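Local coordinates for 3-methyladenine DNA glycosylase (Helicobacter pylori, PDB 1PU6), which removes alkylated bases such as 3-methyladenine from DNA, starting base excision repair, as a glycosylase of the helix-hairpin-helix superfamily, at residues Arg96-Asp107 and Trp122-Gly130. Numbering follows the deposited sequence.
Sequences RLIDLSGNILKD and WLLDQKGIG. Unlike the reference sequence in segment 96-107: G102 (reference Lys).
Helix 90-108 packs here against the end of helix 120-124 and the turn that follows, W122, Q126 and I129 meeting R96, L100, N103, I104 and D107 in a contact of apolar side chains bordered by polar bonds. W122 meets the helix with the edge of its indole: W122 CZ3 lies 3.8 Å from L100 CD1 and W122 CH2 3.7 Å from I104 CG1, while W122 NE1 donates to D107 OD1 at 2.8 Å. That acceptor sits in the ring plane and uses its anti lone pair, which helps hold the indole's rotation, together with Q126 over its face; D107 OD2 is engaged by K106 in a salt bridge. Tryptophan suits the place, offering a broad apolar rim with one N-H in it.

Q126 is bent at chi2 (-50°), folding its amide back over the indole, with Q126 NE2 3.4 Å above the W122 ring centre. NE2 also donates to W122 O, and Q126 OE1 accepts from N103 ND2 at 2.9 Å; glutamine, donor and acceptor at once, thus has both ends of this buried amide paired.

The loop D125-G130, between helices 120-124 and 131-141, is the hairpin of the helix-hairpin-helix motif, which in this superfamily generally grips the DNA backbone; G130 is the N-cap of the second helix. A type II turn runs from Q126 to I129, and G128 takes the positive phi (98°) that glycine readily adopts and, lacking a side chain, lets R96 pack close. Branched L100 serves both parts: its CD1 reaches W122 and Q126, while L100 CD2 meets I129 CD1 at 3.8 Å, the two side chains crossing at about a right angle. R96 lays its aliphatic CG and CD along the turn, and G128 O lies over one face of its guanidinium without a hydrogen bond; that oxygen accepts instead from Q41.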
loop_
_atom_site.group_PDB
_atom_site.type_symbol
_atom_site.label_atom_id
_atom_site.label_comp_id
_atom_site.label_asym_id
_atom_site.label_seq_id
_atom_site.Cartn_x
_atom_site.Cartn_y
_atom_site.Cartn_z
ATOM N N ARG A 96 5.282 13.384 9.202
ATOM C CA ARG A 96 5.743 12.555 8.076
ATOM C C ARG A 96 4.936 12.886 6.797
ATOM O O ARG A 96 5.521 12.995 5.705
ATOM C CB ARG A 96 5.478 11.101 8.411
ATOM C CG ARG A 96 6.111 10.154 7.481
ATOM C CD ARG A 96 5.934 8.700 8.027
ATOM N NE ARG A 96 6.369 8.625 9.453
ATOM C CZ ARG A 96 5.933 7.719 10.321
ATOM N NH1 ARG A 96 5.044 6.817 9.956
ATOM N NH2 ARG A 96 6.423 7.692 11.571
ATOM N N LEU A 97 3.598 13.029 6.935
ATOM C CA LEU A 97 2.741 13.429 5.770
ATOM C C LEU A 97 3.043 14.819 5.218
ATOM O O LEU A 97 3.086 15.043 4.003
ATOM C CB LEU A 97 1.242 13.362 6.145
ATOM C CG LEU A 97 0.732 11.944 6.253
ATOM C CD1 LEU A 97 -0.713 11.995 6.817
ATOM C CD2 LEU A 97 0.821 11.169 4.924
ATOM N N ILE A 98 3.193 15.784 6.133
ATOM C CA ILE A 98 3.496 17.159 5.721
ATOM C C ILE A 98 4.833 17.243 4.981
ATOM O O ILE A 98 4.938 17.866 3.890
ATOM C CB ILE A 98 3.456 18.091 6.951
ATOM C CG1 ILE A 98 2.006 18.230 7.420
ATOM C CG2 ILE A 98 4.070 19.449 6.625
ATOM C CD1 ILE A 98 1.876 18.860 8.842
ATOM N N ASP A 99 5.851 16.628 5.555
ATOM C CA ASP A 99 7.163 16.660 4.922
ATOM C C ASP A 99 7.203 15.885 3.575
ATOM O O ASP A 99 7.827 16.353 2.578
ATOM C CB ASP A 99 8.243 16.169 5.892
ATOM C CG ASP A 99 8.517 17.178 7.036
ATOM O OD1 ASP A 99 7.968 18.335 7.030
ATOM O OD2 ASP A 99 9.291 16.892 7.997
ATOM N N LEU A 100 6.575 14.712 3.547
ATOM C CA LEU A 100 6.526 13.933 2.298
ATOM C C LEU A 100 5.830 14.773 1.171
ATOM O O LEU A 100 6.327 14.854 0.020
ATOM C CB LEU A 100 5.754 12.616 2.547
ATOM C CG LEU A 100 5.312 11.913 1.243
ATOM C CD1 LEU A 100 6.512 11.430 0.395
ATOM C CD2 LEU A 100 4.401 10.721 1.632
ATOM N N SER A 101 4.673 15.368 1.510
ATOM C CA SER A 101 3.928 16.123 0.523
ATOM C C SER A 101 4.721 17.326 0.012
ATOM O O SER A 101 4.732 17.595 -1.185
ATOM C CB SER A 101 2.578 16.577 1.124
ATOM O OG SER A 101 1.793 15.384 1.391
ATOM N N GLY A 102 5.363 18.075 0.918
ATOM C CA GLY A 102 6.214 19.180 0.487
ATOM C C GLY A 102 7.358 18.728 -0.440
ATOM O O GLY A 102 7.713 19.410 -1.413
ATOM N N ASN A 103 7.942 17.572 -0.154
ATOM C CA ASN A 103 9.083 17.133 -0.980
ATOM C C ASN A 103 8.625 16.590 -2.334
ATOM O O ASN A 103 9.342 16.685 -3.341
ATOM C CB ASN A 103 9.921 16.082 -0.212
ATOM C CG ASN A 103 10.881 16.712 0.740
ATOM O OD1 ASN A 103 11.368 17.832 0.510
ATOM N ND2 ASN A 103 11.193 16.033 1.802
ATOM N N ILE A 104 7.400 16.056 -2.390
ATOM C CA ILE A 104 6.859 15.642 -3.707
ATOM C C ILE A 104 6.722 16.875 -4.602
ATOM O O ILE A 104 7.082 16.873 -5.787
ATOM C CB ILE A 104 5.480 14.951 -3.569
ATOM C CG1 ILE A 104 5.644 13.579 -2.909
ATOM C CG2 ILE A 104 4.797 14.804 -4.981
ATOM C CD1 ILE A 104 4.279 12.895 -2.598
ATOM N N LEU A 105 6.181 17.945 -4.047
ATOM C CA LEU A 105 6.040 19.186 -4.851
ATOM C C LEU A 105 7.404 19.710 -5.290
ATOM O O LEU A 105 7.590 20.123 -6.474
ATOM C CB LEU A 105 5.278 20.243 -4.027
ATOM C CG LEU A 105 3.779 19.918 -3.805
ATOM C CD1 LEU A 105 3.178 20.752 -2.650
ATOM C CD2 LEU A 105 2.975 20.125 -5.117
ATOM N N LYS A 106 8.360 19.719 -4.375
ATOM C CA LYS A 106 9.703 20.219 -4.700
ATOM C C LYS A 106 10.413 19.447 -5.809
ATOM O O LYS A 106 11.015 20.067 -6.715
ATOM C CB LYS A 106 10.563 20.224 -3.419
ATOM C CG LYS A 106 11.946 20.851 -3.650
ATOM C CD LYS A 106 12.622 21.088 -2.286
ATOM C CE LYS A 106 13.012 19.795 -1.585
ATOM N NZ LYS A 106 14.025 18.961 -2.363
ATOM N N ASP A 107 10.318 18.113 -5.759
ATOM C CA ASP A 107 11.133 17.268 -6.667
ATOM C C ASP A 107 10.419 16.832 -7.934
ATOM O O ASP A 107 11.074 16.497 -8.973
ATOM C CB ASP A 107 11.698 16.063 -5.914
ATOM C CG ASP A 107 12.760 16.486 -4.897
ATOM O OD1 ASP A 107 13.122 15.624 -4.054
ATOM O OD2 ASP A 107 13.283 17.668 -4.861
ATOM N N TRP A 122 13.873 7.153 -3.392
ATOM C CA TRP A 122 13.407 8.496 -3.074
ATOM C C TRP A 122 12.406 8.451 -1.868
ATOM O O TRP A 122 12.501 9.229 -0.897
ATOM C CB TRP A 122 12.745 9.102 -4.330
ATOM C CG TRP A 122 12.425 10.586 -4.107
ATOM C CD1 TRP A 122 13.218 11.670 -4.479
ATOM C CD2 TRP A 122 11.243 11.139 -3.492
ATOM N NE1 TRP A 122 12.628 12.844 -4.051
ATOM C CE2 TRP A 122 11.384 12.557 -3.517
ATOM C CE3 TRP A 122 10.069 10.576 -2.950
ATOM C CZ2 TRP A 122 10.402 13.434 -2.939
ATOM C CZ3 TRP A 122 9.068 11.460 -2.425
ATOM C CH2 TRP A 122 9.279 12.865 -2.408
ATOM N N LEU A 123 11.495 7.492 -1.891
ATOM C CA LEU A 123 10.469 7.394 -0.781
ATOM C C LEU A 123 11.153 7.016 0.570
ATOM O O LEU A 123 10.811 7.586 1.637
ATOM C CB LEU A 123 9.423 6.352 -1.142
ATOM C CG LEU A 123 8.470 6.844 -2.249
ATOM C CD1 LEU A 123 7.671 5.626 -2.794
ATOM C CD2 LEU A 123 7.494 7.967 -1.709
ATOM N N LEU A 124 12.141 6.111 0.498
ATOM C CA LEU A 124 12.852 5.712 1.723
ATOM C C LEU A 124 13.680 6.859 2.321
ATOM O O LEU A 124 13.981 6.844 3.541
ATOM C CB LEU A 124 13.745 4.481 1.502
ATOM C CG LEU A 124 12.897 3.245 1.170
ATOM C CD1 LEU A 124 13.864 2.135 0.657
ATOM C CD2 LEU A 124 12.033 2.731 2.363
ATOM N N ASP A 125 14.053 7.846 1.497
ATOM C CA ASP A 125 14.716 9.031 1.997
ATOM C C ASP A 125 13.790 10.070 2.647
ATOM O O ASP A 125 14.245 11.153 3.106
ATOM C CB ASP A 125 15.535 9.678 0.861
ATOM C CG ASP A 125 16.844 8.894 0.614
ATOM O OD1 ASP A 125 17.417 8.981 -0.500
ATOM O OD2 ASP A 125 17.328 8.190 1.524
ATOM N N GLN A 126 12.497 9.763 2.708
ATOM C CA GLN A 126 11.527 10.619 3.388
ATOM C C GLN A 126 11.410 10.080 4.838
ATOM O O GLN A 126 10.997 8.925 5.043
ATOM C CB GLN A 126 10.168 10.569 2.661
ATOM C CG GLN A 126 10.284 10.869 1.133
ATOM C CD GLN A 126 11.081 12.141 0.855
ATOM O OE1 GLN A 126 10.768 13.191 1.437
ATOM N NE2 GLN A 126 12.057 12.089 -0.081
ATOM N N LYS A 127 11.772 10.907 5.834
ATOM C CA LYS A 127 12.003 10.353 7.164
ATOM C C LYS A 127 10.757 9.701 7.761
ATOM O O LYS A 127 9.670 10.295 7.800
ATOM C CB LYS A 127 12.534 11.420 8.142
ATOM C CG LYS A 127 12.932 10.798 9.499
ATOM C CD LYS A 127 14.110 11.520 10.089
ATOM C CE LYS A 127 14.314 11.045 11.554
ATOM N NZ LYS A 127 15.734 10.777 11.906
ATOM N N GLY A 128 10.924 8.469 8.194
ATOM C CA GLY A 128 9.844 7.756 8.856
ATOM C C GLY A 128 9.085 6.813 7.929
ATOM O O GLY A 128 8.284 6.035 8.428
ATOM N N ILE A 129 9.298 6.874 6.601
ATOM C CA ILE A 129 8.577 5.989 5.693
ATOM C C ILE A 129 9.348 4.659 5.616
ATOM O O ILE A 129 10.467 4.614 5.071
ATOM C CB ILE A 129 8.427 6.620 4.282
ATOM C CG1 ILE A 129 7.579 7.898 4.367
ATOM C CG2 ILE A 129 7.820 5.563 3.257
ATOM C CD1 ILE A 129 7.165 8.459 3.068
ATOM N N GLY A 130 8.768 3.579 6.142
ATOM C CA GLY A 130 9.406 2.265 6.053
ATOM C C GLY A 130 9.171 1.577 4.690
ATOM O O GLY A 130 8.468 2.112 3.795
HETATM O O HOH W 1 8.300 12.183 5.433
#